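Local coordinates for protein Baccell_00875 (Bacteroides cellulosilyticus DSM 14838, PDB 5NO8) that is a polysaccharide lyase that probably removes the L-rhamnose capping of complex arabinogalactan proteins at glucuronic acid, at residues Tyr200-Arg205 with Phe606-Pro611; Asn450-Ala455 with Gly493-Leu498; Asn529-Pro534 with Lys569-Val574. All coordinates share one frame; numbering follows the deposited sequence.

Contact 1 (Tyr200-Arg205 with Phe606-Pro611); sequences YEIWER and FGDTFP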
loop_
_atom_site.group_PDB
_atom_site.type_symbol
_atom_site.label_atom_id
_atom_site.label_comp_id
_atom_site.label_asym_id
_atom_site.label_seq_id
_atom_site.Cartn_x
_atom_site.Cartn_y
_atom_site.Cartn_z
ATOM N N TYR A 200 11.061 9.790 2.312
ATOM C CA TYR A 200 10.190 10.457 3.261
ATOM C C TYR A 200 10.141 9.704 4.580
ATOM O O TYR A 200 10.476 8.535 4.659
ATOM C CB TYR A 200 8.789 10.665 2.693
ATOM C CG TYR A 200 7.973 9.393 2.530
ATOM C CD1 TYR A 200 8.120 8.609 1.400
ATOM C CD2 TYR A 200 7.059 8.984 3.505
ATOM C CE1 TYR A 200 7.369 7.473 1.218
ATOM C CE2 TYR A 200 6.291 7.828 3.339
ATOM C CZ TYR A 200 6.477 7.065 2.198
ATOM O OH TYR A 200 5.755 5.912 1.964
ATOM N N GLU A 201 9.709 10.416 5.610
ATOM C CA GLU A 201 9.541 9.862 6.928
ATOM C C GLU A 201 8.124 10.060 7.377
ATOM O O GLU A 201 7.413 10.923 6.870
ATOM C CB GLU A 201 10.449 10.564 7.919
ATOM C CG GLU A 201 11.905 10.235 7.725
ATOM C CD GLU A 201 12.795 11.088 8.605
ATOM O OE1 GLU A 201 12.917 10.747 9.798
ATOM O OE2 GLU A 201 13.334 12.113 8.108
ATOM N N ILE A 202 7.742 9.265 8.361
ATOM C CA ILE A 202 6.426 9.351 8.966
ATOM C C ILE A 202 6.644 9.643 10.442
ATOM O O ILE A 202 7.458 8.986 11.113
ATOM C CB ILE A 202 5.614 8.036 8.794
ATOM C CG1 ILE A 202 5.275 7.769 7.336
ATOM C CG2 ILE A 202 4.319 8.048 9.620
ATOM C CD1 ILE A 202 4.341 8.749 6.691
ATOM N N TRP A 203 5.881 10.609 10.949
ATOM C CA TRP A 203 5.895 10.958 12.364
ATOM C C TRP A 203 4.500 10.793 12.965
ATOM O O TRP A 203 3.509 10.858 12.242
ATOM C CB TRP A 203 6.391 12.407 12.571
ATOM C CG TRP A 203 7.773 12.619 12.131
ATOM C CD1 TRP A 203 8.184 13.091 10.927
ATOM C CD2 TRP A 203 8.939 12.331 12.869
ATOM N NE1 TRP A 203 9.554 13.140 10.882
ATOM C CE2 TRP A 203 10.045 12.661 12.055
ATOM C CE3 TRP A 203 9.168 11.838 14.155
ATOM C CZ2 TRP A 203 11.367 12.518 12.491
ATOM C CZ3 TRP A 203 10.455 11.657 14.570
ATOM C CH2 TRP A 203 11.550 12.011 13.746
ATOM N N GLU A 204 4.462 10.568 14.282
ATOM C CA GLU A 204 3.219 10.499 15.089
ATOM C C GLU A 204 2.307 9.300 14.766
ATOM O O GLU A 204 1.097 9.428 14.490
ATOM C CB GLU A 204 2.449 11.810 15.023
ATOM C CG GLU A 204 3.245 13.026 15.462
ATOM C CD GLU A 204 3.637 12.963 16.933
ATOM O OE1 GLU A 204 2.902 12.331 17.716
ATOM O OE2 GLU A 204 4.685 13.515 17.316
ATOM N N ARG A 205 2.903 8.126 14.818
ATOM C CA ARG A 205 2.129 6.892 14.840
ATOM C C ARG A 205 2.185 6.269 16.236
ATOM O O ARG A 205 3.154 6.461 16.984
ATOM C CB ARG A 205 2.655 5.914 13.802
ATOM C CG ARG A 205 2.635 6.464 12.380
ATOM C CD ARG A 205 1.249 6.900 11.905
ATOM N NE ARG A 205 0.192 5.870 11.978
ATOM C CZ ARG A 205 -0.087 4.953 11.041
ATOM N NH1 ARG A 205 0.624 4.871 9.913
ATOM N NH2 ARG A 205 -1.078 4.068 11.244
ATOM N N PHE A 606 3.719 0.601 13.199
ATOM C CA PHE A 606 2.792 1.330 12.358
ATOM C C PHE A 606 3.604 2.019 11.265
ATOM O O PHE A 606 4.793 2.266 11.428
ATOM C CB PHE A 606 2.030 2.405 13.137
ATOM C CG PHE A 606 0.905 1.877 13.971
ATOM C CD1 PHE A 606 -0.269 1.483 13.376
ATOM C CD2 PHE A 606 1.030 1.781 15.361
ATOM C CE1 PHE A 606 -1.329 0.994 14.134
ATOM C CE2 PHE A 606 -0.023 1.309 16.129
ATOM C CZ PHE A 606 -1.204 0.905 15.512
ATOM N N GLY A 607 2.947 2.322 10.169
ATOM C CA GLY A 607 3.541 3.053 9.064
ATOM C C GLY A 607 3.352 2.355 7.735
ATOM O O GLY A 607 2.961 1.172 7.679
ATOM N N ASP A 608 3.660 3.073 6.661
ATOM C CA ASP A 608 3.354 2.622 5.291
ATOM C C ASP A 608 3.962 1.258 5.001
ATOM O O ASP A 608 5.160 1.081 5.171
ATOM C CB ASP A 608 3.902 3.575 4.237
ATOM C CG ASP A 608 3.283 4.971 4.294
ATOM O OD1 ASP A 608 2.358 5.193 5.085
ATOM O OD2 ASP A 608 3.758 5.827 3.537
ATOM N N THR A 609 3.121 0.317 4.582
ATOM C CA THR A 609 3.532 -1.026 4.215
ATOM C C THR A 609 3.292 -1.074 2.715
ATOM O O THR A 609 2.141 -0.966 2.247
ATOM C CB THR A 609 2.630 -2.079 4.899
ATOM O OG1 THR A 609 1.259 -1.737 4.620
ATOM C CG2 THR A 609 2.826 -2.062 6.342
ATOM N N PHE A 610 4.371 -1.160 1.945
ATOM C CA PHE A 610 4.288 -1.169 0.505
ATOM C C PHE A 610 5.229 -2.236 -0.047
ATOM O O PHE A 610 6.431 -2.005 -0.077
ATOM C CB PHE A 610 4.733 0.164 -0.058
ATOM C CG PHE A 610 3.713 1.255 -0.017
ATOM C CD1 PHE A 610 2.552 1.187 -0.780
ATOM C CD2 PHE A 610 3.994 2.450 0.647
ATOM C CE1 PHE A 610 1.667 2.252 -0.834
ATOM C CE2 PHE A 610 3.096 3.499 0.627
ATOM C CZ PHE A 610 1.935 3.410 -0.112
ATOM N N PRO A 611 4.736 -3.394 -0.482
ATOM C CA PRO A 611 3.343 -3.776 -0.485
ATOM C C PRO A 611 2.938 -4.434 0.798
ATOM O O PRO A 611 3.783 -4.929 1.569
ATOM C CB PRO A 611 3.269 -4.753 -1.662
ATOM C CG PRO A 611 4.599 -5.407 -1.673
ATOM C CD PRO A 611 5.586 -4.428 -1.102
HETATM O O HOH W 1 2.193 5.835 7.678
#
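A buried contact, part polar and part arginine over phenylalanine, brings Tyr200 and Arg205 against Asp608 and Phe606; it joins the β-rich N-terminal part to the later helical part, between strand 199-203 with the turn that follows it and the loop from helix 596-600 to helix 615-629. The direct bond is short: Tyr200 OH donates to the anti lone pair of Asp608 OD2, the one turned away from OD1, at 2.5 Å. OD2 lies at the edge of the tyrosine ring, near its plane, and ring and carboxylate planes are 49° apart. The tyrosine reaches it with CG between the backbone N and the carbonyl carbon (chi1 70°). The ring edge of Phe610 adjoins the same hydroxyl, Phe610 CE2 standing 3.8 Å from Tyr200 OH. Arg205, bent at its second and third torsions, lays one guanidinium face over Phe606 CB, 3.9 Å from Arg205 CZ, while Arg205 NH2 comes within 3.4 Å of Phe606 CD1. Since guanidinium and ring planes are 39° apart, this is no parallel stack. A water links the two halves, donating to Asp608 OD1 at 2.7 Å and accepting weakly from Arg205 NH1. Arg205 is gripped further by the carbonyl oxygens of Asn211 and His594, and Asp608 OD2 has a salt bridge to Arg215. Strand 199-203 itself runs between antiparallel strand 217-221, which Tyr200 and Ile202 touch, and parallel strand 664-665.

Contact 2 (Asn450-Ala455 with Gly493-Leu498); sequences NYMWVA and GIPVRL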
loop_
_atom_site.group_PDB
_atom_site.type_symbol
_atom_site.label_atom_id
_atom_site.label_comp_id
_atom_site.label_asym_id
_atom_site.label_seq_id
_atom_site.Cartn_x
_atom_site.Cartn_y
_atom_site.Cartn_z
ATOM N N ASN A 450 -13.379 -14.226 9.488
ATOM C CA ASN A 450 -12.790 -15.549 9.590
ATOM C C ASN A 450 -13.638 -16.602 8.892
ATOM O O ASN A 450 -13.090 -17.587 8.390
ATOM C CB ASN A 450 -12.568 -15.952 11.052
ATOM C CG ASN A 450 -11.605 -15.036 11.781
ATOM O OD1 ASN A 450 -10.898 -14.223 11.168
ATOM N ND2 ASN A 450 -11.551 -15.181 13.103
ATOM N N TYR A 451 -14.951 -16.384 8.824
ATOM C CA TYR A 451 -15.881 -17.359 8.231
ATOM C C TYR A 451 -15.720 -17.497 6.719
ATOM O O TYR A 451 -15.918 -18.585 6.163
ATOM C CB TYR A 451 -17.327 -16.952 8.501
ATOM C CG TYR A 451 -17.746 -17.103 9.946
ATOM C CD1 TYR A 451 -17.262 -16.232 10.926
ATOM C CD2 TYR A 451 -18.633 -18.121 10.336
ATOM C CE1 TYR A 451 -17.635 -16.365 12.250
ATOM C CE2 TYR A 451 -19.025 -18.260 11.664
ATOM C CZ TYR A 451 -18.525 -17.381 12.619
ATOM O OH TYR A 451 -18.887 -17.500 13.940
ATOM N N MET A 452 -15.433 -16.382 6.045
ATOM C CA MET A 452 -15.272 -16.390 4.585
ATOM C C MET A 452 -14.088 -17.233 4.174
ATOM O O MET A 452 -14.141 -17.924 3.165
ATOM C CB MET A 452 -15.059 -14.986 4.042
ATOM C CG MET A 452 -16.182 -14.003 4.324
ATOM S SD MET A 452 -17.830 -14.658 3.926
ATOM C CE MET A 452 -18.317 -15.385 5.478
ATOM N N TRP A 453 -13.024 -17.136 4.957
ATOM C CA TRP A 453 -11.758 -17.800 4.638
ATOM C C TRP A 453 -11.846 -19.287 4.946
ATOM O O TRP A 453 -11.355 -20.108 4.172
ATOM C CB TRP A 453 -10.608 -17.148 5.389
ATOM C CG TRP A 453 -10.465 -15.677 5.085
ATOM C CD1 TRP A 453 -10.690 -15.050 3.882
ATOM C CD2 TRP A 453 -10.086 -14.657 6.009
ATOM N NE1 TRP A 453 -10.455 -13.708 4.007
ATOM C CE2 TRP A 453 -10.086 -13.438 5.303
ATOM C CE3 TRP A 453 -9.735 -14.658 7.365
ATOM C CZ2 TRP A 453 -9.742 -12.219 5.911
ATOM C CZ3 TRP A 453 -9.409 -13.450 7.973
ATOM C CH2 TRP A 453 -9.406 -12.247 7.237
ATOM N N VAL A 454 -12.504 -19.634 6.056
ATOM C CA VAL A 454 -12.808 -21.033 6.341
ATOM C C VAL A 454 -13.683 -21.638 5.249
ATOM O O VAL A 454 -13.415 -22.741 4.803
ATOM C CB VAL A 454 -13.454 -21.220 7.734
ATOM C CG1 VAL A 454 -14.030 -22.637 7.884
ATOM C CG2 VAL A 454 -12.418 -20.983 8.799
ATOM N N ALA A 455 -14.724 -20.936 4.820
ATOM C CA ALA A 455 -15.588 -21.411 3.748
ATOM C C ALA A 455 -14.855 -21.581 2.430
ATOM O O ALA A 455 -15.047 -22.572 1.715
ATOM C CB ALA A 455 -16.745 -20.468 3.547
ATOM N N GLY A 493 -12.938 -11.379 0.412
ATOM C CA GLY A 493 -12.911 -12.639 -0.312
ATOM C C GLY A 493 -14.132 -13.488 -0.011
ATOM O O GLY A 493 -14.017 -14.686 0.253
ATOM N N ILE A 494 -15.309 -12.865 -0.027
ATOM C CA ILE A 494 -16.551 -13.628 0.102
ATOM C C ILE A 494 -16.551 -14.553 -1.125
ATOM O O ILE A 494 -16.468 -14.059 -2.242
ATOM C CB ILE A 494 -17.778 -12.704 0.095
ATOM C CG1 ILE A 494 -17.754 -11.796 1.337
ATOM C CG2 ILE A 494 -19.060 -13.537 0.048
ATOM C CD1 ILE A 494 -18.652 -10.580 1.229
ATOM N N PRO A 495 -16.568 -15.885 -0.920
ATOM C CA PRO A 495 -16.373 -16.799 -2.055
ATOM C C PRO A 495 -17.640 -17.044 -2.914
ATOM O O PRO A 495 -18.182 -18.158 -2.934
ATOM C CB PRO A 495 -15.876 -18.078 -1.371
ATOM C CG PRO A 495 -16.540 -18.054 -0.040
ATOM C CD PRO A 495 -16.596 -16.613 0.366
ATOM N N VAL A 496 -18.083 -16.015 -3.628
ATOM C CA VAL A 496 -19.334 -16.069 -4.391
ATOM C C VAL A 496 -19.290 -17.081 -5.545
ATOM O O VAL A 496 -20.084 -18.017 -5.601
ATOM C CB VAL A 496 -19.731 -14.670 -4.914
ATOM C CG1 VAL A 496 -20.944 -14.720 -5.835
ATOM C CG2 VAL A 496 -19.983 -13.718 -3.754
ATOM N N ARG A 497 -18.367 -16.877 -6.477
ATOM C CA ARG A 497 -18.232 -17.769 -7.620
ATOM C C ARG A 497 -17.844 -19.175 -7.198
ATOM O O ARG A 497 -18.393 -20.154 -7.725
ATOM C CB ARG A 497 -17.192 -17.262 -8.604
ATOM C CG ARG A 497 -17.530 -15.937 -9.222
ATOM C CD ARG A 497 -16.837 -15.771 -10.561
ATOM N NE ARG A 497 -17.561 -16.469 -11.622
ATOM C CZ ARG A 497 -17.191 -16.504 -12.899
ATOM N NH1 ARG A 497 -16.075 -15.907 -13.313
ATOM N NH2 ARG A 497 -17.941 -17.160 -13.772
ATOM N N LEU A 498 -16.904 -19.264 -6.262
ATOM C CA LEU A 498 -16.393 -20.550 -5.800
ATOM C C LEU A 498 -17.502 -21.348 -5.088
ATOM O O LEU A 498 -17.708 -22.523 -5.372
ATOM C CB LEU A 498 -15.226 -20.334 -4.852
ATOM C CG LEU A 498 -14.641 -21.557 -4.162
ATOM C CD1 LEU A 498 -14.107 -22.575 -5.163
ATOM C CD2 LEU A 498 -13.563 -21.110 -3.206
#
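Met452 and Ile494 lie side by side and point the same way, joining helix 448-465 to the turn that starts helix 496-505, within a run of helices consistent with an α/α-toroid domain. Met452 leaves its helix toward the turn with CG beside the backbone N (chi1 -60°) and bends again at the second torsion, which carries the sulfur along the isoleucine chain: Met452 SD is 3.9 Å from Ile494 CG1, and Met452 CG is nearly as close to the same carbon. The CB of Ile494, by contrast, points away from the helix, so its γ-methylene flank makes the contact while the residue also packs on Phe551 of helix 542-559. Pro495 approaches from another direction. Its CB is directed toward helix 448-465, and of its ring atoms Pro495 CD lies 4.2 Å from Met452 SD and Pro495 CG 4.3 Å from Ala455 CB, so that it bridges two residues about one helical turn apart. No hydrogen bond crosses the interface; the evidence is for apolar packing over 216 Å² of buried surface. The methionine is further enclosed by Leu478 and Met481 of helix 469-485. Gly493 enters the turn at positive phi, a conformation that favours glycine, and Gly493 O lies 3.9 Å from Met452 CB. Pro495 occupies the N-cap position of the following helix and is the centre of an inverse gamma turn, closed by Val496 N bonding to Ile494 O at 2.9 Å.

Contact 3 (Asn529-Pro534 with Lys569-Val574); sequences NGLNYP and KRQMPV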
loop_
_atom_site.group_PDB
_atom_site.type_symbol
_atom_site.label_atom_id
_atom_site.label_comp_id
_atom_site.label_asym_id
_atom_site.label_seq_id
_atom_site.Cartn_x
_atom_site.Cartn_y
_atom_site.Cartn_z
ATOM N N ASN A 529 -25.920 1.064 0.301
ATOM C CA ASN A 529 -24.908 1.831 1.022
ATOM C C ASN A 529 -24.125 2.777 0.106
ATOM O O ASN A 529 -23.796 3.878 0.517
ATOM C CB ASN A 529 -23.930 0.915 1.752
ATOM C CG ASN A 529 -24.549 0.208 2.931
ATOM O OD1 ASN A 529 -25.652 0.552 3.372
ATOM N ND2 ASN A 529 -23.827 -0.779 3.474
ATOM N N GLY A 530 -23.837 2.351 -1.126
ATOM C CA GLY A 530 -22.951 3.105 -2.024
ATOM C C GLY A 530 -21.632 3.437 -1.330
ATOM O O GLY A 530 -21.010 2.567 -0.712
ATOM N N LEU A 531 -21.244 4.703 -1.367
ATOM C CA LEU A 531 -19.989 5.142 -0.756
ATOM C C LEU A 531 -20.082 5.397 0.750
ATOM O O LEU A 531 -19.073 5.734 1.384
ATOM C CB LEU A 531 -19.466 6.392 -1.469
ATOM C CG LEU A 531 -19.364 6.310 -2.998
ATOM C CD1 LEU A 531 -18.767 7.600 -3.540
ATOM C CD2 LEU A 531 -18.551 5.111 -3.441
ATOM N N ASN A 532 -21.258 5.206 1.347
ATOM C CA ASN A 532 -21.378 5.234 2.807
ATOM C C ASN A 532 -20.910 3.923 3.420
ATOM O O ASN A 532 -21.693 3.166 3.976
ATOM C CB ASN A 532 -22.819 5.546 3.229
ATOM C CG ASN A 532 -23.316 6.832 2.625
ATOM O OD1 ASN A 532 -24.261 6.833 1.844
ATOM N ND2 ASN A 532 -22.640 7.933 2.938
ATOM N N TYR A 533 -19.603 3.683 3.347
ATOM C CA TYR A 533 -19.024 2.432 3.811
ATOM C C TYR A 533 -19.027 2.427 5.334
ATOM O O TYR A 533 -18.507 3.366 5.948
ATOM C CB TYR A 533 -17.585 2.283 3.313
ATOM C CG TYR A 533 -17.420 2.242 1.814
ATOM C CD1 TYR A 533 -17.650 1.067 1.094
ATOM C CD2 TYR A 533 -16.994 3.355 1.122
ATOM C CE1 TYR A 533 -17.481 1.029 -0.279
ATOM C CE2 TYR A 533 -16.817 3.329 -0.247
ATOM C CZ TYR A 533 -17.063 2.165 -0.942
ATOM O OH TYR A 533 -16.873 2.172 -2.288
ATOM N N PRO A 534 -19.590 1.384 5.958
ATOM C CA PRO A 534 -19.460 1.292 7.411
ATOM C C PRO A 534 -18.008 1.084 7.868
ATOM O O PRO A 534 -17.180 0.528 7.116
ATOM C CB PRO A 534 -20.317 0.064 7.791
ATOM C CG PRO A 534 -20.858 -0.505 6.534
ATOM C CD PRO A 534 -20.200 0.172 5.375
ATOM N N LYS A 569 -18.995 -0.138 -11.292
ATOM C CA LYS A 569 -18.501 0.982 -12.089
ATOM C C LYS A 569 -18.508 2.300 -11.334
ATOM O O LYS A 569 -17.592 3.098 -11.502
ATOM C CB LYS A 569 -19.277 1.128 -13.403
ATOM C CG LYS A 569 -18.890 0.081 -14.417
ATOM C CD LYS A 569 -19.700 0.226 -15.685
ATOM C CE LYS A 569 -19.325 -0.848 -16.686
ATOM N NZ LYS A 569 -20.446 -1.092 -17.622
ATOM N N ARG A 570 -19.519 2.516 -10.491
ATOM C CA ARG A 570 -19.553 3.702 -9.625
ATOM C C ARG A 570 -18.400 3.701 -8.605
ATOM O O ARG A 570 -17.842 4.756 -8.316
ATOM C CB ARG A 570 -20.901 3.847 -8.873
ATOM C CG ARG A 570 -21.997 4.506 -9.707
ATOM C CD ARG A 570 -23.223 4.879 -8.853
ATOM N NE ARG A 570 -23.944 3.690 -8.397
ATOM C CZ ARG A 570 -24.837 3.001 -9.120
ATOM N NH1 ARG A 570 -25.166 3.379 -10.357
ATOM N NH2 ARG A 570 -25.410 1.921 -8.593
ATOM N N GLN A 571 -18.076 2.534 -8.060
ATOM C CA GLN A 571 -17.078 2.429 -6.997
ATOM C C GLN A 571 -15.635 2.309 -7.496
ATOM O O GLN A 571 -14.708 2.588 -6.729
ATOM C CB GLN A 571 -17.411 1.292 -6.052
ATOM C CG GLN A 571 -18.692 1.540 -5.245
ATOM C CD GLN A 571 -18.850 0.624 -4.049
ATOM O OE1 GLN A 571 -17.862 0.141 -3.482
ATOM N NE2 GLN A 571 -20.107 0.373 -3.644
ATOM N N MET A 572 -15.438 1.936 -8.757
ATOM C CA MET A 572 -14.068 1.695 -9.271
ATOM C C MET A 572 -13.126 2.882 -9.080
ATOM O O MET A 572 -12.013 2.657 -8.641
ATOM C CB MET A 572 -14.063 1.259 -10.735
ATOM C CG MET A 572 -14.454 -0.192 -10.921
ATOM S SD MET A 572 -13.164 -1.342 -10.393
ATOM C CE MET A 572 -12.020 -1.107 -11.732
ATOM N N PRO A 573 -13.565 4.130 -9.391
ATOM C CA PRO A 573 -12.656 5.281 -9.214
ATOM C C PRO A 573 -12.238 5.520 -7.763
ATOM O O PRO A 573 -11.110 5.978 -7.502
ATOM C CB PRO A 573 -13.465 6.466 -9.755
ATOM C CG PRO A 573 -14.493 5.847 -10.646
ATOM C CD PRO A 573 -14.858 4.580 -9.943
ATOM N N VAL A 574 -13.125 5.211 -6.830
ATOM C CA VAL A 574 -12.839 5.281 -5.420
ATOM C C VAL A 574 -11.781 4.233 -5.019
ATOM O O VAL A 574 -10.856 4.530 -4.240
ATOM C CB VAL A 574 -14.161 5.199 -4.608
ATOM C CG1 VAL A 574 -13.915 5.046 -3.135
ATOM C CG2 VAL A 574 -15.007 6.443 -4.883
HETATM O O HOH W 2 -21.255 -0.181 -0.512
#
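Where helix 562-576 meets the loop that follows helix 509-529, the most surface is buried on Gln571, Tyr533 and Leu531. Gln571 turns its CG beside the backbone N (chi1 -67°) and then runs extended, which brings its amide to the hydroxyl of Tyr533, the two side chains coming from opposite directions. Tyr533 OH donates to Gln571 OE1 at 2.6 Å. The acceptor oxygen lies at the ring edge, in its plane; the ring and amide planes are 84° apart, and the hydroxyl stands 68° out of the carbonyl plane, not on a lone pair. The other end of the amide is held too: Gln571 NE2 bonds to Glu567 and donates weakly, over 3.4 Å, to a water that in turn donates to Gly530 O at 2.8 Å. The bond from Gln571 NE2 to the Glu567 carboxylate supports this orientation of the amide. A leucine in its place would probably leave the Tyr533 hydroxyl without this acceptor and break the link through water to the Gly530 carbonyl. Leu531 slides past the glutamine in the opposite direction, Leu531 CD2 lying 4.0 Å from Gln571 CG and 4.1 Å from Val574 CG2. Helix 542-559 packs against both Tyr533 and Gln571. The loop begins with a type II' β turn from Asn529 to Asn532, closed by Asn532 N bonding to Asn529 O at 3.0 Å; Gly530, at positive phi just past the helix end, fills the second position, where glycine is characteristic of this turn.

How the contacts relate
Contact 1 closes a very long loop, and contacts 2 and 3 are nested inside it, one after the other along the chain. Their centres are well spread: about 31 Å from contact 1 to contact 2, 26 Å from contact 1 to contact 3 and 21 Å between contacts 2 and 3, with no touching. Contacts 2 and 3 both belong to the helical part of the chain and share helix 542-559 as a neighbour; helix 615-629, which follows the second segment of contact 1, packs on helix 562-576 of contact 3. Contact 1 thus ties the β-rich N-terminal part to the helical part, while the other two join helices and turns within the latter.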